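Local coordinates for proto-oncogene vav (Homo sapiens, PDB 6NEW), which probably acts as a guanine nucleotide exchange factor for Rho-family GTPases such as Rac, through a RhoGEF domain followed by PH and zinc-binding C1 domains, at residues Phe298-Asp303 and Phe317-Asp322; Tyr390-Cys395 and Pro408-His413. All coordinates share one frame; numbering follows the deposited sequence.

Contact 1 and contact 2 sit in successive modules of one chain and come in series: the pair 298-303 and 317-322 closes before 390-395 and 408-413 opens. Their centres lie about 32 Å apart and their nearest atoms about 14 Å, so they do not touch. Contact 1 joins strands 298-302 and 315-321 at one margin of the PH-domain sheet. Contact 2 starts on strand 389-392, the middle strand of the small three-stranded C1 sheet, and closes round a zinc ion. Helix 335-352 runs between them in sequence, packing on contact 1 before the chain enters the C1 module. Strand pairing and side-chain packing thus hold contact 1, a metal contact 2, each within its own domain.

Contact 1: Phe298-Asp303 and Phe317-Asp322; sequences FQVRDD and FLLIED
Phe298 meets Glu321 because its CG stands anti to the carbonyl carbon (chi1 -81°), which lays one ring face over the Glu321 backbone, CD2 3.4 Å from Glu321 N; the Glu321 chain sets out anti to its own N and bends at chi2. Glu321 CB lies over the Phe298 ring, 4.0 Å from its centroid, a CH-pi contact. The carboxylate plane stands 83° from the ring, and its OE1 accepts from the backbone N of Gln323 and Ala325. On the same side of the sheet, Leu319 CD1 reaches Phe298 CB and, at 3.8 Å, Val300 CG2. With an alanine at Phe298, CB would still meet Leu319 CD1, but Glu321 CB would probably lose its aromatic partner, leaving a gap over the Glu321 backbone. The other Val300 branch, CG1, approaches Phe317 CD1 at 3.6 Å, under Met342 and Phe345 of helix 335-352.

The reverse side carries a polar pair within one strand: Arg301 NH2 donates to Gln299 OE1 (2.8 Å) from above the amide carbonyl plane. Between the backbones, Gln299 N bonds to Ile320 O (2.8 Å) and Ile320 N returns to Gln299 O; Arg301 and Leu318 repeat the exchange, with Leu318 N to Arg301 O at 2.7 Å. These reciprocal bonds, with strand axes 152° apart, define an antiparallel pair at the sheet margin, as in the PH-domain fold, whose C-terminal helix here packs against Val300 and Phe317.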
loop_
_atom_site.group_PDB
_atom_site.type_symbol
_atom_site.label_atom_id
_atom_site.label_comp_id
_atom_site.label_asym_id
_atom_site.label_seq_id
_atom_site.Cartn_x
_atom_site.Cartn_y
_atom_site.Cartn_z
ATOM N N PHE A 298 -13.175 -17.536 18.141
ATOM C CA PHE A 298 -12.506 -18.818 17.947
ATOM C C PHE A 298 -11.048 -18.756 18.348
ATOM O O PHE A 298 -10.389 -17.730 18.195
ATOM C CB PHE A 298 -12.658 -19.347 16.504
ATOM C CG PHE A 298 -13.986 -20.030 16.245
ATOM C CD1 PHE A 298 -15.133 -19.285 15.980
ATOM C CD2 PHE A 298 -14.098 -21.419 16.306
ATOM C CE1 PHE A 298 -16.369 -19.918 15.778
ATOM C CE2 PHE A 298 -15.325 -22.055 16.083
ATOM C CZ PHE A 298 -16.454 -21.303 15.814
ATOM N N GLN A 299 -10.556 -19.879 18.876
ATOM C CA GLN A 299 -9.171 -20.040 19.286
ATOM C C GLN A 299 -8.510 -21.221 18.569
ATOM O O GLN A 299 -9.178 -22.175 18.152
ATOM C CB GLN A 299 -9.082 -20.196 20.808
ATOM C CG GLN A 299 -9.231 -18.853 21.525
ATOM C CD GLN A 299 -9.206 -18.901 23.031
ATOM O OE1 GLN A 299 -9.083 -19.956 23.655
ATOM N NE2 GLN A 299 -9.312 -17.733 23.648
ATOM N N VAL A 300 -7.205 -21.136 18.402
ATOM C CA VAL A 300 -6.475 -22.221 17.781
ATOM C C VAL A 300 -5.633 -22.939 18.832
ATOM O O VAL A 300 -4.942 -22.287 19.620
ATOM C CB VAL A 300 -5.661 -21.769 16.540
ATOM C CG1 VAL A 300 -4.654 -22.833 16.131
ATOM C CG2 VAL A 300 -6.583 -21.456 15.378
ATOM N N ARG A 301 -5.704 -24.278 18.831
ATOM C CA ARG A 301 -4.947 -25.149 19.726
ATOM C C ARG A 301 -4.232 -26.187 18.906
ATOM O O ARG A 301 -4.873 -26.925 18.162
ATOM C CB ARG A 301 -5.856 -25.836 20.766
ATOM C CG ARG A 301 -6.504 -24.897 21.768
ATOM C CD ARG A 301 -5.481 -24.051 22.532
ATOM N NE ARG A 301 -6.035 -23.591 23.794
ATOM C CZ ARG A 301 -6.780 -22.497 23.950
ATOM N NH1 ARG A 301 -7.259 -22.176 25.145
ATOM N NH2 ARG A 301 -7.024 -21.705 22.913
ATOM N N ASP A 302 -2.907 -26.237 19.032
ATOM C CA ASP A 302 -2.077 -27.191 18.316
ATOM C C ASP A 302 -2.323 -28.637 18.763
ATOM O O ASP A 302 -2.748 -28.883 19.891
ATOM C CB ASP A 302 -0.567 -26.844 18.440
ATOM C CG ASP A 302 0.354 -27.762 17.617
ATOM O OD1 ASP A 302 -0.070 -28.216 16.532
ATOM O OD2 ASP A 302 1.466 -28.077 18.097
ATOM N N ASP A 303 -2.077 -29.581 17.855
ATOM C CA ASP A 303 -2.156 -31.000 18.143
ATOM C C ASP A 303 -0.917 -31.713 17.571
ATOM O O ASP A 303 -0.751 -31.803 16.357
ATOM C CB ASP A 303 -3.486 -31.610 17.687
ATOM C CG ASP A 303 -3.501 -33.107 17.838
ATOM O OD1 ASP A 303 -3.057 -33.793 16.908
ATOM O OD2 ASP A 303 -3.918 -33.588 18.902
ATOM N N PHE A 317 -4.540 -29.347 13.868
ATOM C CA PHE A 317 -4.712 -28.353 14.901
ATOM C C PHE A 317 -6.209 -28.183 15.035
ATOM O O PHE A 317 -6.965 -28.548 14.120
ATOM C CB PHE A 317 -3.966 -27.043 14.665
ATOM C CG PHE A 317 -4.305 -26.182 13.477
ATOM C CD1 PHE A 317 -5.341 -25.249 13.542
ATOM C CD2 PHE A 317 -3.511 -26.208 12.333
ATOM C CE1 PHE A 317 -5.620 -24.410 12.455
ATOM C CE2 PHE A 317 -3.777 -25.357 11.257
ATOM C CZ PHE A 317 -4.842 -24.484 11.313
ATOM N N LEU A 318 -6.636 -27.697 16.206
ATOM C CA LEU A 318 -8.031 -27.466 16.566
ATOM C C LEU A 318 -8.383 -26.001 16.442
ATOM O O LEU A 318 -7.552 -25.135 16.693
ATOM C CB LEU A 318 -8.295 -27.936 18.017
ATOM C CG LEU A 318 -7.772 -29.332 18.412
ATOM C CD1 LEU A 318 -7.617 -29.443 19.937
ATOM C CD2 LEU A 318 -8.686 -30.430 17.880
ATOM N N LEU A 319 -9.620 -25.736 16.043
ATOM C CA LEU A 319 -10.196 -24.411 15.890
ATOM C C LEU A 319 -11.476 -24.467 16.723
ATOM O O LEU A 319 -12.457 -25.096 16.327
ATOM C CB LEU A 319 -10.447 -24.091 14.395
ATOM C CG LEU A 319 -11.158 -22.749 14.079
ATOM C CD1 LEU A 319 -10.292 -21.555 14.450
ATOM C CD2 LEU A 319 -11.517 -22.661 12.623
ATOM N N ILE A 320 -11.407 -23.930 17.937
ATOM C CA ILE A 320 -12.489 -24.056 18.921
ATOM C C ILE A 320 -13.181 -22.758 19.268
ATOM O O ILE A 320 -12.501 -21.781 19.529
ATOM C CB ILE A 320 -11.917 -24.751 20.217
ATOM C CG1 ILE A 320 -11.369 -26.172 19.928
ATOM C CG2 ILE A 320 -12.965 -24.800 21.358
ATOM C CD1 ILE A 320 -10.308 -26.606 20.926
ATOM N N GLU A 321 -14.522 -22.772 19.372
ATOM C CA GLU A 321 -15.324 -21.597 19.779
ATOM C C GLU A 321 -15.029 -21.370 21.255
ATOM O O GLU A 321 -15.051 -22.330 22.029
ATOM C CB GLU A 321 -16.824 -21.820 19.500
ATOM C CG GLU A 321 -17.676 -20.553 19.486
ATOM C CD GLU A 321 -18.273 -20.111 20.816
ATOM O OE1 GLU A 321 -18.253 -20.904 21.786
ATOM O OE2 GLU A 321 -18.791 -18.972 20.880
ATOM N N ASP A 322 -14.656 -20.127 21.624
ATOM C CA ASP A 322 -14.189 -19.721 22.964
ATOM C C ASP A 322 -15.150 -20.032 24.138
ATOM O O ASP A 322 -14.733 -19.908 25.293
ATOM C CB ASP A 322 -13.739 -18.240 23.006
ATOM C CG ASP A 322 -14.743 -17.202 22.571
ATOM O OD1 ASP A 322 -15.929 -17.553 22.423
ATOM O OD2 ASP A 322 -14.347 -16.025 22.410
#

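Contact 2: Tyr390-Cys395 and Pro408-His413; sequences YRCHRC and PPCGRH. With ZN (zinc ion), chain C.
Metal coordination ties Cys410 to Cys392 and Cys395, the three sulfurs converging on one zinc ion. Cys392 SG binds zinc at 2.2 Å, and Cys395 SG and Cys410 SG each bind it at 2.3 Å. His362 ND1 supplies the fourth ligand, and Pro408 O accepts a hydrogen bond from His362 NE2, so the segment carrying Cys410 also helps fix the imidazole. The torsions differ: Cys392 and Cys410 hold SG anti to the backbone N (chi1 173° and -162°), whereas Cys395 tucks SG between its N and carbonyl carbon (chi1 74°), which lets two cysteines of one tight turn face the same ion.

Most of the few van der Waals contacts meet at the Cys410 sulfur. Cys395 CB touches Cys410 SG at 3.7 Å. Arg394 CB and Cys392 SG each approach Cys410 SG at 3.8 Å. Separately, Gly411 N lies 4.0 Å from Cys395 CB. The buried surface, 144 Å² in all, is small, consistent with a junction that depends on the metal.

Hydrogen bonding acts within the turn and beyond it. The N-H of Cys395 points almost straight at Cys392 SG, though at 3.7 Å the bond is weak. The Arg394 chain is extended from CG to NE, and its NH1 donates to Gly361 O just before His362. A CxxC turn joined by a distant cysteine and histidine makes this one of the two zinc sites of the C1 domain, each built from three cysteines and one histidine.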
loop_
_atom_site.group_PDB
_atom_site.type_symbol
_atom_site.label_atom_id
_atom_site.label_comp_id
_atom_site.label_asym_id
_atom_site.label_seq_id
_atom_site.Cartn_x
_atom_site.Cartn_y
_atom_site.Cartn_z
ATOM N N TYR A 390 -6.428 0.903 13.191
ATOM C CA TYR A 390 -7.404 0.680 14.244
ATOM C C TYR A 390 -8.148 1.903 14.690
ATOM O O TYR A 390 -7.645 3.029 14.650
ATOM C CB TYR A 390 -6.715 0.009 15.444
ATOM C CG TYR A 390 -6.195 -1.374 15.103
ATOM C CD1 TYR A 390 -5.028 -1.538 14.360
ATOM C CD2 TYR A 390 -6.919 -2.513 15.437
ATOM C CE1 TYR A 390 -4.613 -2.793 13.933
ATOM C CE2 TYR A 390 -6.504 -3.779 15.027
ATOM C CZ TYR A 390 -5.333 -3.916 14.300
ATOM O OH TYR A 390 -4.879 -5.142 13.907
ATOM N N ARG A 391 -9.377 1.682 15.096
ATOM C CA ARG A 391 -10.153 2.764 15.649
ATOM C C ARG A 391 -10.760 2.320 16.953
ATOM O O ARG A 391 -11.240 1.186 17.073
ATOM C CB ARG A 391 -11.213 3.283 14.673
ATOM C CG ARG A 391 -11.690 4.695 14.990
ATOM C CD ARG A 391 -13.052 4.949 14.387
ATOM N NE ARG A 391 -14.035 3.968 14.875
ATOM C CZ ARG A 391 -15.343 4.068 14.671
ATOM N NH1 ARG A 391 -15.857 5.088 14.009
ATOM N NH2 ARG A 391 -16.153 3.123 15.155
ATOM N N CYS A 392 -10.702 3.205 17.950
ATOM C CA CYS A 392 -11.348 2.954 19.235
ATOM C C CYS A 392 -12.773 3.434 19.005
ATOM O O CYS A 392 -12.961 4.602 18.671
ATOM C CB CYS A 392 -10.666 3.716 20.365
ATOM S SG CYS A 392 -11.548 3.608 21.945
ATOM N N HIS A 393 -13.771 2.543 19.093
ATOM C CA HIS A 393 -15.154 2.954 18.805
ATOM C C HIS A 393 -15.715 3.965 19.852
ATOM O O HIS A 393 -16.581 4.767 19.503
ATOM C CB HIS A 393 -16.074 1.730 18.604
ATOM C CG HIS A 393 -16.514 1.082 19.880
ATOM N ND1 HIS A 393 -15.600 0.545 20.770
ATOM C CD2 HIS A 393 -17.762 0.923 20.381
ATOM C CE1 HIS A 393 -16.315 0.082 21.782
ATOM N NE2 HIS A 393 -17.622 0.282 21.589
ATOM N N ARG A 394 -15.162 3.965 21.089
ATOM C CA ARG A 394 -15.540 4.866 22.179
ATOM C C ARG A 394 -15.086 6.313 21.985
ATOM O O ARG A 394 -15.922 7.221 22.068
ATOM C CB ARG A 394 -14.986 4.373 23.516
ATOM C CG ARG A 394 -15.625 3.127 24.025
ATOM C CD ARG A 394 -14.625 2.395 24.869
ATOM N NE ARG A 394 -15.083 1.040 25.143
ATOM C CZ ARG A 394 -14.450 0.197 25.948
ATOM N NH1 ARG A 394 -13.320 0.556 26.541
ATOM N NH2 ARG A 394 -14.947 -1.015 26.165
ATOM N N CYS A 395 -13.775 6.542 21.789
ATOM C CA CYS A 395 -13.236 7.904 21.659
ATOM C C CYS A 395 -12.972 8.321 20.228
ATOM O O CYS A 395 -12.648 9.488 19.988
ATOM C CB CYS A 395 -11.988 8.060 22.521
ATOM S SG CYS A 395 -10.526 7.224 21.856
ATOM N N PRO A 408 -2.946 8.432 23.814
ATOM C CA PRO A 408 -3.386 8.975 25.117
ATOM C C PRO A 408 -4.681 8.318 25.628
ATOM O O PRO A 408 -5.470 7.849 24.791
ATOM C CB PRO A 408 -3.585 10.468 24.828
ATOM C CG PRO A 408 -2.706 10.739 23.655
ATOM C CD PRO A 408 -2.790 9.510 22.814
ATOM N N PRO A 409 -4.912 8.271 26.974
ATOM C CA PRO A 409 -6.096 7.581 27.518
ATOM C C PRO A 409 -7.438 7.922 26.888
ATOM O O PRO A 409 -7.638 9.019 26.370
ATOM C CB PRO A 409 -6.065 7.949 29.000
ATOM C CG PRO A 409 -4.638 8.095 29.290
ATOM C CD PRO A 409 -4.051 8.756 28.072
ATOM N N CYS A 410 -8.345 6.945 26.926
ATOM C CA CYS A 410 -9.675 7.029 26.354
ATOM C C CYS A 410 -10.551 8.046 27.084
ATOM O O CYS A 410 -10.720 7.955 28.302
ATOM C CB CYS A 410 -10.314 5.646 26.330
ATOM S SG CYS A 410 -11.714 5.494 25.204
ATOM N N GLY A 411 -11.058 8.979 26.297
ATOM C CA GLY A 411 -11.927 10.037 26.720
ATOM C C GLY A 411 -11.319 11.086 27.608
ATOM O O GLY A 411 -11.902 11.436 28.612
ATOM N N ARG A 412 -10.176 11.627 27.234
ATOM C CA ARG A 412 -9.577 12.628 28.093
ATOM C C ARG A 412 -9.188 13.951 27.472
ATOM O O ARG A 412 -9.372 14.193 26.280
ATOM C CB ARG A 412 -8.378 12.055 28.810
ATOM C CG ARG A 412 -8.646 11.804 30.274
ATOM C CD ARG A 412 -7.883 10.594 30.772
ATOM N NE ARG A 412 -8.732 9.727 31.563
ATOM C CZ ARG A 412 -8.294 8.951 32.539
ATOM N NH1 ARG A 412 -7.012 8.933 32.847
ATOM N NH2 ARG A 412 -9.145 8.196 33.205
ATOM N N HIS A 413 -8.671 14.820 28.332
ATOM C CA HIS A 413 -8.193 16.136 27.956
ATOM C C HIS A 413 -6.715 16.214 28.344
ATOM O O HIS A 413 -5.829 16.246 27.496
ATOM C CB HIS A 413 -8.965 17.227 28.685
ATOM C CG HIS A 413 -10.368 17.398 28.209
ATOM N ND1 HIS A 413 -11.234 18.307 28.774
ATOM C CD2 HIS A 413 -11.067 16.772 27.236
ATOM C CE1 HIS A 413 -12.405 18.234 28.168
ATOM N NE2 HIS A 413 -12.332 17.305 27.236
HETATM ZN ZN ZN C . -10.654 5.291 23.137
#